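CRISPR/cas2 protein (PDB 6K2E) probably serves CRISPR adaptation, as a dimer of the Cas2 family, whose members work beside Cas1 in acquiring new spacers, and is thought to bind nucleic acid. Local coordinates at residues A[43-48]-A[64-69]; A[6-11]-A[26-31]; A[50-55]-A[60-65]. All blocks are in the same frame, centred on the assembly; numbering follows the deposited sequence.

Contact 1: A[43-48]-A[64-69]; sequences AQLYEL and IYIFPG
Leu45 and Ile66 mark the closest backbone approach between helical segment 43-48 and segment 64-69, a strand that runs out into a turn at Pro68, with 9.3 Å between their CA atoms. At that spacing the main chains do not meet, and the gap is bridged by side chains alone. Leu45 does the work from the helix. Its CG is turned anti to the backbone N (chi1 178°), which carries the fork at the end of the side chain out toward the sheet, and the two methyls then go to different residues of the strand. Leu45 CD1 comes to the CG2 methyl branch of Ile64 at 4.0 Å, the two side chains passing each other in opposite directions. Leu45 CD2 settles on Ile66 near the base of its branching: it lies 3.8 Å from Ile66 CG1 and 4.1 Å from Ile66 CG2, so it bears on the root of both arms. These two side chains meet at a slant. Ile64 and Ile66 are two residues apart on the strand and turn the same face to the helix, which lets one forked leucine span both. Tyr65 and Phe67 leave from the other face, where they belong to the dimer: Tyr65 OH is hydrogen-bonded to Glu37 OE2 of the second subunit, and the Phe67 ring meets Phe67 of that subunit with the planes about 15° apart. Strand 61-67 also pairs antiparallel with a strand of the second subunit, carrying the sheet across the interface. On the helix-covered face, Met4 of strand 3-11 touches both Leu45 and Ile66, and Leu40 of strand 35-41 packs on Leu45, so the start of helix 42-55 rests across three strands of the sheet.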
loop_
_atom_site.group_PDB
_atom_site.type_symbol
_atom_site.label_atom_id
_atom_site.label_comp_id
_atom_site.label_asym_id
_atom_site.label_seq_id
_atom_site.Cartn_x
_atom_site.Cartn_y
_atom_site.Cartn_z
ATOM N N ALA A 43 10.304 7.452 -17.227
ATOM C CA ALA A 43 10.395 8.903 -17.154
ATOM C C ALA A 43 9.254 9.476 -16.344
ATOM O O ALA A 43 9.446 10.453 -15.612
ATOM C CB ALA A 43 10.407 9.504 -18.561
ATOM N N GLN A 44 8.081 8.854 -16.420
ATOM C CA GLN A 44 6.946 9.356 -15.668
ATOM C C GLN A 44 7.080 9.020 -14.187
ATOM O O GLN A 44 6.726 9.856 -13.348
ATOM C CB GLN A 44 5.644 8.810 -16.259
ATOM C CG GLN A 44 5.146 9.597 -17.475
ATOM C CD GLN A 44 3.959 8.939 -18.177
ATOM O OE1 GLN A 44 3.113 8.322 -17.533
ATOM N NE2 GLN A 44 3.884 9.093 -19.508
ATOM N N LEU A 45 7.653 7.846 -13.851
ATOM C CA LEU A 45 7.873 7.501 -12.446
ATOM C C LEU A 45 8.917 8.412 -11.813
ATOM O O LEU A 45 8.747 8.856 -10.674
ATOM C CB LEU A 45 8.295 6.030 -12.311
ATOM C CG LEU A 45 8.620 5.522 -10.885
ATOM C CD1 LEU A 45 7.492 5.827 -9.889
ATOM C CD2 LEU A 45 8.969 4.043 -10.826
ATOM N N TYR A 46 9.978 8.737 -12.549
ATOM C CA TYR A 46 10.972 9.677 -12.047
ATOM C C TYR A 46 10.414 11.092 -11.938
ATOM O O TYR A 46 10.849 11.851 -11.062
ATOM C CB TYR A 46 12.215 9.661 -12.929
ATOM C CG TYR A 46 13.248 8.622 -12.537
ATOM C CD1 TYR A 46 14.121 8.840 -11.483
ATOM C CD2 TYR A 46 13.355 7.416 -13.238
ATOM C CE1 TYR A 46 15.069 7.883 -11.131
ATOM C CE2 TYR A 46 14.294 6.461 -12.905
ATOM C CZ TYR A 46 15.152 6.694 -11.851
ATOM O OH TYR A 46 16.089 5.734 -11.515
ATOM N N GLU A 47 9.465 11.470 -12.809
ATOM C CA GLU A 47 8.878 12.807 -12.707
ATOM C C GLU A 47 7.974 12.927 -11.486
ATOM O O GLU A 47 8.024 13.933 -10.764
ATOM C CB GLU A 47 8.105 13.143 -13.985
ATOM C CG GLU A 47 7.741 14.624 -14.170
ATOM C CD GLU A 47 6.904 14.862 -15.432
ATOM O OE1 GLU A 47 5.804 14.280 -15.540
ATOM O OE2 GLU A 47 7.353 15.609 -16.334
ATOM N N LEU A 48 7.179 11.885 -11.227
ATOM C CA LEU A 48 6.297 11.842 -10.072
ATOM C C LEU A 48 7.082 11.874 -8.776
ATOM O O LEU A 48 6.720 12.601 -7.844
ATOM C CB LEU A 48 5.451 10.578 -10.136
ATOM C CG LEU A 48 4.646 10.243 -8.892
ATOM C CD1 LEU A 48 3.607 11.335 -8.615
ATOM C CD2 LEU A 48 3.994 8.908 -9.087
ATOM N N ILE A 64 6.509 3.859 -2.471
ATOM C CA ILE A 64 6.321 3.541 -3.886
ATOM C C ILE A 64 6.839 2.131 -4.126
ATOM O O ILE A 64 8.048 1.885 -4.047
ATOM C CB ILE A 64 7.013 4.546 -4.813
ATOM C CG1 ILE A 64 6.605 5.980 -4.433
ATOM C CG2 ILE A 64 6.683 4.200 -6.283
ATOM C CD1 ILE A 64 7.286 7.059 -5.223
ATOM N N TYR A 65 5.922 1.203 -4.384
ATOM C CA TYR A 65 6.236 -0.188 -4.700
ATOM C C TYR A 65 6.270 -0.351 -6.222
ATOM O O TYR A 65 5.238 -0.226 -6.877
ATOM C CB TYR A 65 5.182 -1.123 -4.089
ATOM C CG TYR A 65 5.227 -1.253 -2.585
ATOM C CD1 TYR A 65 5.999 -2.245 -1.972
ATOM C CD2 TYR A 65 4.516 -0.376 -1.766
ATOM C CE1 TYR A 65 6.055 -2.371 -0.587
ATOM C CE2 TYR A 65 4.578 -0.488 -0.371
ATOM C CZ TYR A 65 5.344 -1.487 0.200
ATOM O OH TYR A 65 5.396 -1.589 1.560
ATOM N N ILE A 66 7.428 -0.677 -6.780
ATOM C CA ILE A 66 7.617 -0.740 -8.232
ATOM C C ILE A 66 7.678 -2.201 -8.687
ATOM O O ILE A 66 8.566 -2.951 -8.261
ATOM C CB ILE A 66 8.887 0.014 -8.656
ATOM C CG1 ILE A 66 8.864 1.442 -8.091
ATOM C CG2 ILE A 66 8.991 0.033 -10.160
ATOM C CD1 ILE A 66 10.072 1.822 -7.288
ATOM N N PHE A 67 6.766 -2.596 -9.592
ATOM C CA PHE A 67 6.597 -3.968 -10.090
ATOM C C PHE A 67 6.900 -4.055 -11.585
ATOM O O PHE A 67 6.695 -3.081 -12.323
ATOM C CB PHE A 67 5.166 -4.488 -9.860
ATOM C CG PHE A 67 4.716 -4.375 -8.453
ATOM C CD1 PHE A 67 4.038 -3.234 -8.008
ATOM C CD2 PHE A 67 4.976 -5.391 -7.559
ATOM C CE1 PHE A 67 3.639 -3.115 -6.697
ATOM C CE2 PHE A 67 4.594 -5.266 -6.236
ATOM C CZ PHE A 67 3.904 -4.134 -5.812
ATOM N N PRO A 68 7.368 -5.214 -12.071
ATOM C CA PRO A 68 7.524 -5.385 -13.529
ATOM C C PRO A 68 6.201 -5.450 -14.276
ATOM O O PRO A 68 6.189 -5.201 -15.484
ATOM C CB PRO A 68 8.305 -6.700 -13.652
ATOM C CG PRO A 68 7.996 -7.424 -12.392
ATOM C CD PRO A 68 7.915 -6.366 -11.336
ATOM N N GLY A 69 5.104 -5.796 -13.612
ATOM C CA GLY A 69 3.801 -5.796 -14.254
ATOM C C GLY A 69 2.682 -5.966 -13.244
ATOM O O GLY A 69 2.908 -6.104 -12.038
#

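Contact 2: A[6-11]-A[26-31]; sequences VIVVYD and TYLFWR
Val6 and Val8 meet Leu28 through methyl groups, and this apolar packing makes up the whole of the direct touch between strand segment 6-11 and segment 26-31. Val6 CG2 reaches both ends of the leucine fork, 3.7 Å from Leu28 CD2 and 3.9 Å from Leu28 CD1. The CD1 methyl of Leu28 is shared, because Val8 CG2 also approaches it at 3.9 Å. Both valines are crossed by the leucine at about a right angle. With CG anti to its carbonyl carbon (chi1 -67°), Leu28 extends its fork to two residues of the strand, Val8, which points toward it, and Val6, which offers its CG2 from the side. Phe36 and Leu40 of strand 35-41 and Leu48 of helix 42-55 close around Leu28.

Flat and charged groups come together further along 26-31: the edge atom Phe29 CE1 sits 3.9 Å above the centre of the Arg31 guanidinium, whose NE makes a salt bridge to Glu37. Trp30 stacks on Phe36. Leu28 lies just where helix 17-27 gives way to strand 29-32, and its return onto strand 3-11 closes the first beta-alpha-beta unit of the ferredoxin-like fold characteristic of Cas2 proteins.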
loop_
_atom_site.group_PDB
_atom_site.type_symbol
_atom_site.label_atom_id
_atom_site.label_comp_id
_atom_site.label_asym_id
_atom_site.label_seq_id
_atom_site.Cartn_x
_atom_site.Cartn_y
_atom_site.Cartn_z
ATOM N N VAL A 6 3.027 0.454 -10.488
ATOM C CA VAL A 6 3.350 0.971 -9.159
ATOM C C VAL A 6 2.127 0.951 -8.253
ATOM O O VAL A 6 0.990 1.077 -8.711
ATOM C CB VAL A 6 3.952 2.395 -9.187
ATOM C CG1 VAL A 6 5.369 2.364 -9.719
ATOM C CG2 VAL A 6 3.096 3.323 -9.993
ATOM N N ILE A 7 2.374 0.784 -6.950
ATOM C CA ILE A 7 1.375 0.973 -5.896
ATOM C C ILE A 7 1.960 1.982 -4.925
ATOM O O ILE A 7 3.075 1.790 -4.431
ATOM C CB ILE A 7 1.023 -0.324 -5.143
ATOM C CG1 ILE A 7 0.443 -1.382 -6.056
ATOM C CG2 ILE A 7 -0.004 -0.055 -4.047
ATOM C CD1 ILE A 7 0.272 -2.710 -5.326
ATOM N N VAL A 8 1.246 3.080 -4.704
ATOM C CA VAL A 8 1.723 4.213 -3.911
ATOM C C VAL A 8 0.842 4.367 -2.680
ATOM O O VAL A 8 -0.381 4.505 -2.799
ATOM C CB VAL A 8 1.754 5.517 -4.724
ATOM C CG1 VAL A 8 1.930 6.705 -3.818
ATOM C CG2 VAL A 8 2.876 5.461 -5.745
ATOM N N VAL A 9 1.455 4.310 -1.500
ATOM C CA VAL A 9 0.781 4.603 -0.240
ATOM C C VAL A 9 1.476 5.802 0.381
ATOM O O VAL A 9 2.689 5.753 0.620
ATOM C CB VAL A 9 0.811 3.405 0.724
ATOM C CG1 VAL A 9 -0.207 3.591 1.787
ATOM C CG2 VAL A 9 0.582 2.085 -0.013
ATOM N N TYR A 10 0.728 6.884 0.623
ATOM C CA TYR A 10 1.326 8.063 1.244
ATOM C C TYR A 10 0.841 8.254 2.670
ATOM O O TYR A 10 -0.253 7.843 3.048
ATOM C CB TYR A 10 1.080 9.369 0.468
ATOM C CG TYR A 10 -0.344 9.870 0.419
ATOM C CD1 TYR A 10 -0.814 10.816 1.316
ATOM C CD2 TYR A 10 -1.203 9.423 -0.555
ATOM C CE1 TYR A 10 -2.122 11.268 1.248
ATOM C CE2 TYR A 10 -2.475 9.876 -0.640
ATOM C CZ TYR A 10 -2.943 10.787 0.259
ATOM O OH TYR A 10 -4.247 11.216 0.146
ATOM N N ASP A 11 1.693 8.869 3.455
ATOM C CA ASP A 11 1.380 9.252 4.817
ATOM C C ASP A 11 2.032 10.619 5.012
ATOM O O ASP A 11 3.249 10.715 5.182
ATOM C CB ASP A 11 1.873 8.210 5.790
ATOM C CG ASP A 11 1.543 8.555 7.200
ATOM O OD1 ASP A 11 0.351 8.444 7.557
ATOM O OD2 ASP A 11 2.476 8.947 7.941
ATOM N N THR A 26 -2.930 12.997 -11.159
ATOM C CA THR A 26 -2.437 13.242 -12.511
ATOM C C THR A 26 -1.806 11.987 -13.128
ATOM O O THR A 26 -1.989 11.739 -14.324
ATOM C CB THR A 26 -1.491 14.461 -12.548
ATOM O OG1 THR A 26 -0.425 14.306 -11.617
ATOM C CG2 THR A 26 -2.274 15.679 -12.173
ATOM N N TYR A 27 -1.040 11.200 -12.350
ATOM C CA TYR A 27 -0.335 10.064 -12.940
ATOM C C TYR A 27 -1.061 8.747 -12.762
ATOM O O TYR A 27 -0.881 7.858 -13.597
ATOM C CB TYR A 27 1.066 9.900 -12.342
ATOM C CG TYR A 27 2.015 11.042 -12.575
ATOM C CD1 TYR A 27 1.965 12.168 -11.765
ATOM C CD2 TYR A 27 2.968 11.000 -13.595
ATOM C CE1 TYR A 27 2.818 13.222 -11.950
ATOM C CE2 TYR A 27 3.837 12.065 -13.795
ATOM C CZ TYR A 27 3.745 13.175 -12.960
ATOM O OH TYR A 27 4.566 14.265 -13.090
ATOM N N LEU A 28 -1.833 8.563 -11.688
ATOM C CA LEU A 28 -2.238 7.220 -11.282
ATOM C C LEU A 28 -3.731 7.152 -11.008
ATOM O O LEU A 28 -4.419 8.164 -10.884
ATOM C CB LEU A 28 -1.451 6.762 -10.040
ATOM C CG LEU A 28 0.050 6.534 -10.284
ATOM C CD1 LEU A 28 0.854 6.368 -9.002
ATOM C CD2 LEU A 28 0.219 5.342 -11.195
ATOM N N PHE A 29 -4.204 5.926 -10.843
ATOM C CA PHE A 29 -5.604 5.628 -10.578
ATOM C C PHE A 29 -5.804 5.627 -9.074
ATOM O O PHE A 29 -5.105 4.923 -8.345
ATOM C CB PHE A 29 -5.978 4.278 -11.216
ATOM C CG PHE A 29 -7.225 3.618 -10.655
ATOM C CD1 PHE A 29 -7.122 2.564 -9.720
ATOM C CD2 PHE A 29 -8.500 3.986 -11.106
ATOM C CE1 PHE A 29 -8.268 1.929 -9.211
ATOM C CE2 PHE A 29 -9.659 3.350 -10.602
ATOM C CZ PHE A 29 -9.540 2.326 -9.654
ATOM N N TRP A 30 -6.739 6.429 -8.611
ATOM C CA TRP A 30 -7.081 6.447 -7.195
ATOM C C TRP A 30 -7.846 5.186 -6.826
ATOM O O TRP A 30 -8.975 4.978 -7.288
ATOM C CB TRP A 30 -7.899 7.690 -6.892
ATOM C CG TRP A 30 -8.144 7.880 -5.485
ATOM C CD1 TRP A 30 -7.388 7.422 -4.455
ATOM C CD2 TRP A 30 -9.223 8.584 -4.917
ATOM N NE1 TRP A 30 -7.925 7.796 -3.269
ATOM C CE2 TRP A 30 -9.060 8.519 -3.521
ATOM C CE3 TRP A 30 -10.318 9.280 -5.446
ATOM C CZ2 TRP A 30 -9.951 9.124 -2.649
ATOM C CZ3 TRP A 30 -11.212 9.882 -4.562
ATOM C CH2 TRP A 30 -11.019 9.798 -3.188
ATOM N N ARG A 31 -7.219 4.327 -6.020
ATOM C CA ARG A 31 -7.876 3.111 -5.553
ATOM C C ARG A 31 -8.814 3.409 -4.394
ATOM O O ARG A 31 -10.038 3.295 -4.516
ATOM C CB ARG A 31 -6.813 2.078 -5.136
ATOM C CG ARG A 31 -7.298 0.857 -4.355
ATOM C CD ARG A 31 -8.280 0.052 -5.163
ATOM N NE ARG A 31 -7.626 -0.689 -6.228
ATOM C CZ ARG A 31 -8.275 -1.384 -7.148
ATOM N NH1 ARG A 31 -9.602 -1.425 -7.131
ATOM N NH2 ARG A 31 -7.595 -2.044 -8.073
#

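Contact 3: A[50-55]-A[60-65]; sequences MRLKRI and DSVLIY
Leu52 faces Val62 and Ile64 in the second beta-alpha-beta unit of the ferredoxin-like fold, where helix 42-55 hands over through a short loop to strand 61-67. The closest CA atoms, those of Leu52 and Val62, are 8.1 Å apart. Starting from the helix, Leu52 CB points at the strand but stays back from its side chains. CG follows, turned anti to the carbonyl carbon (chi1 -81°), and holds the two methyls forward as a fork. Leu52 CD1 enters the angle between two strand residues, 4.1 Å from Val62 CG1 and the same 4.1 Å from Ile64 CD1. Leu52 CD2 takes the other arm of the valine, at 4.1 Å from Val62 CG2. Each methyl of the leucine is thus matched with one methyl of Val62, the two side chains crossing nearly at right angles. Toward Ile64 the approach is tip to tip, since the extended CG1-CD1 arm of the isoleucine (chi2 177°) reaches out to the helix. Further down, Ile55 packs on Arg19, Val20 and Leu23 of helix 17-27, which joins the two helices above the sheet, while Val62 also packs on Val8 and Tyr10 of strand 3-11. Where the loop enters the strand, the Asp60 carboxylate is held by both oxygens: OD1 takes a hydrogen bond from Asn13 N, and OD2 forms a salt bridge with Arg16 NH1.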
loop_
_atom_site.group_PDB
_atom_site.type_symbol
_atom_site.label_atom_id
_atom_site.label_comp_id
_atom_site.label_asym_id
_atom_site.label_seq_id
_atom_site.Cartn_x
_atom_site.Cartn_y
_atom_site.Cartn_z
ATOM N N MET A 50 10.133 13.043 -8.275
ATOM C CA MET A 50 10.741 14.358 -8.113
ATOM C C MET A 50 9.711 15.378 -7.637
ATOM O O MET A 50 10.003 16.209 -6.773
ATOM C CB MET A 50 11.390 14.806 -9.429
ATOM C CG MET A 50 12.078 16.188 -9.379
ATOM S SD MET A 50 11.058 17.550 -10.022
ATOM C CE MET A 50 12.285 18.676 -10.695
ATOM N N ARG A 51 8.508 15.340 -8.195
ATOM C CA ARG A 51 7.495 16.280 -7.749
ATOM C C ARG A 51 6.988 15.931 -6.348
ATOM O O ARG A 51 6.701 16.841 -5.557
ATOM C CB ARG A 51 6.364 16.333 -8.782
ATOM C CG ARG A 51 6.769 17.103 -10.046
ATOM C CD ARG A 51 5.789 16.928 -11.200
ATOM N NE ARG A 51 4.687 17.882 -11.102
ATOM C CZ ARG A 51 3.551 17.791 -11.790
ATOM N NH1 ARG A 51 3.367 16.790 -12.644
ATOM N NH2 ARG A 51 2.590 18.692 -11.615
ATOM N N LEU A 52 6.949 14.634 -5.997
ATOM C CA LEU A 52 6.613 14.233 -4.632
ATOM C C LEU A 52 7.688 14.672 -3.658
ATOM O O LEU A 52 7.382 15.123 -2.549
ATOM C CB LEU A 52 6.449 12.717 -4.543
ATOM C CG LEU A 52 5.121 12.092 -4.979
ATOM C CD1 LEU A 52 5.260 10.601 -5.213
ATOM C CD2 LEU A 52 4.035 12.374 -3.965
ATOM N N LYS A 53 8.952 14.608 -4.087
ATOM C CA LYS A 53 10.062 14.939 -3.205
ATOM C C LYS A 53 10.085 16.422 -2.864
ATOM O O LYS A 53 10.562 16.805 -1.789
ATOM C CB LYS A 53 11.377 14.521 -3.853
ATOM C CG LYS A 53 12.452 14.120 -2.871
ATOM C CD LYS A 53 13.576 13.424 -3.592
ATOM C CE LYS A 53 13.949 12.150 -2.859
ATOM N NZ LYS A 53 14.867 11.321 -3.681
ATOM N N ARG A 54 9.545 17.260 -3.744
ATOM C CA ARG A 54 9.487 18.685 -3.479
ATOM C C ARG A 54 8.282 19.068 -2.643
ATOM O O ARG A 54 8.238 20.192 -2.141
ATOM C CB ARG A 54 9.476 19.466 -4.803
ATOM C CG ARG A 54 10.689 19.161 -5.696
ATOM C CD ARG A 54 11.018 20.231 -6.746
ATOM N NE ARG A 54 10.750 21.591 -6.282
ATOM C CZ ARG A 54 11.579 22.301 -5.518
ATOM N NH1 ARG A 54 12.757 21.800 -5.158
ATOM N NH2 ARG A 54 11.245 23.529 -5.140
ATOM N N ILE A 55 7.361 18.142 -2.403
ATOM C CA ILE A 55 6.188 18.399 -1.578
ATOM C C ILE A 55 6.415 17.937 -0.150
ATOM O O ILE A 55 6.135 18.676 0.797
ATOM C CB ILE A 55 4.939 17.714 -2.174
ATOM C CG1 ILE A 55 4.459 18.407 -3.442
ATOM C CG2 ILE A 55 3.810 17.706 -1.159
ATOM C CD1 ILE A 55 3.207 17.769 -4.019
ATOM N N ASP A 60 6.924 13.426 6.693
ATOM C CA ASP A 60 6.009 12.900 5.695
ATOM C C ASP A 60 6.641 11.730 4.978
ATOM O O ASP A 60 7.859 11.686 4.786
ATOM C CB ASP A 60 5.670 13.926 4.627
ATOM C CG ASP A 60 4.734 14.962 5.104
ATOM O OD1 ASP A 60 4.381 14.976 6.309
ATOM O OD2 ASP A 60 4.381 15.770 4.234
ATOM N N SER A 61 5.791 10.815 4.522
ATOM C CA SER A 61 6.243 9.550 3.971
ATOM C C SER A 61 5.415 9.179 2.745
ATOM O O SER A 61 4.189 9.308 2.763
ATOM C CB SER A 61 6.133 8.474 5.040
ATOM O OG SER A 61 7.086 7.476 4.808
ATOM N N VAL A 62 6.067 8.743 1.670
ATOM C CA VAL A 62 5.370 8.150 0.525
ATOM C C VAL A 62 6.055 6.831 0.178
ATOM O O VAL A 62 7.265 6.807 -0.094
ATOM C CB VAL A 62 5.336 9.067 -0.721
ATOM C CG1 VAL A 62 4.466 8.436 -1.773
ATOM C CG2 VAL A 62 4.825 10.483 -0.424
ATOM N N LEU A 63 5.297 5.737 0.211
ATOM C CA LEU A 63 5.799 4.428 -0.208
ATOM C C LEU A 63 5.486 4.157 -1.677
ATOM O O LEU A 63 4.322 4.143 -2.071
ATOM C CB LEU A 63 5.166 3.320 0.622
ATOM C CG LEU A 63 5.446 3.268 2.108
ATOM C CD1 LEU A 63 4.918 1.961 2.642
ATOM C CD2 LEU A 63 6.937 3.396 2.319
ATOM N N ILE A 64 6.509 3.859 -2.471
ATOM C CA ILE A 64 6.321 3.541 -3.886
ATOM C C ILE A 64 6.839 2.131 -4.126
ATOM O O ILE A 64 8.048 1.885 -4.047
ATOM C CB ILE A 64 7.013 4.546 -4.813
ATOM C CG1 ILE A 64 6.605 5.980 -4.433
ATOM C CG2 ILE A 64 6.683 4.200 -6.283
ATOM C CD1 ILE A 64 7.286 7.059 -5.223
ATOM N N TYR A 65 5.922 1.203 -4.384
ATOM C CA TYR A 65 6.236 -0.188 -4.700
ATOM C C TYR A 65 6.270 -0.351 -6.222
ATOM O O TYR A 65 5.238 -0.226 -6.877
ATOM C CB TYR A 65 5.182 -1.123 -4.089
ATOM C CG TYR A 65 5.227 -1.253 -2.585
ATOM C CD1 TYR A 65 5.999 -2.245 -1.972
ATOM C CD2 TYR A 65 4.516 -0.376 -1.766
ATOM C CE1 TYR A 65 6.055 -2.371 -0.587
ATOM C CE2 TYR A 65 4.578 -0.488 -0.371
ATOM C CZ TYR A 65 5.344 -1.487 0.200
ATOM O OH TYR A 65 5.396 -1.589 1.560
#

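How the contacts relate
From the N terminus, strand 3-11 leads into helix 17-27, and contact 2 closes that first excursion as the chain enters strand 29-32. After strand 35-41 the chain turns into helix 42-55, and contacts 1 and 3 are concentric: contact 3 closes the short helix-to-strand turn, contact 1 the longer loop around it. Helix and strand run back along each other, and Ile64 serves both pairs. The two excursions are stitched together by backbone bonds between strands 3-11 and 61-67, such as Tyr65 N to Ile7 O, and between the helices by Tyr27 OH with Glu47 OE1. Together they pin helix 42-55 along strand 61-67 and the exit of helix 17-27 onto strand 3-11, on one face of the sheet.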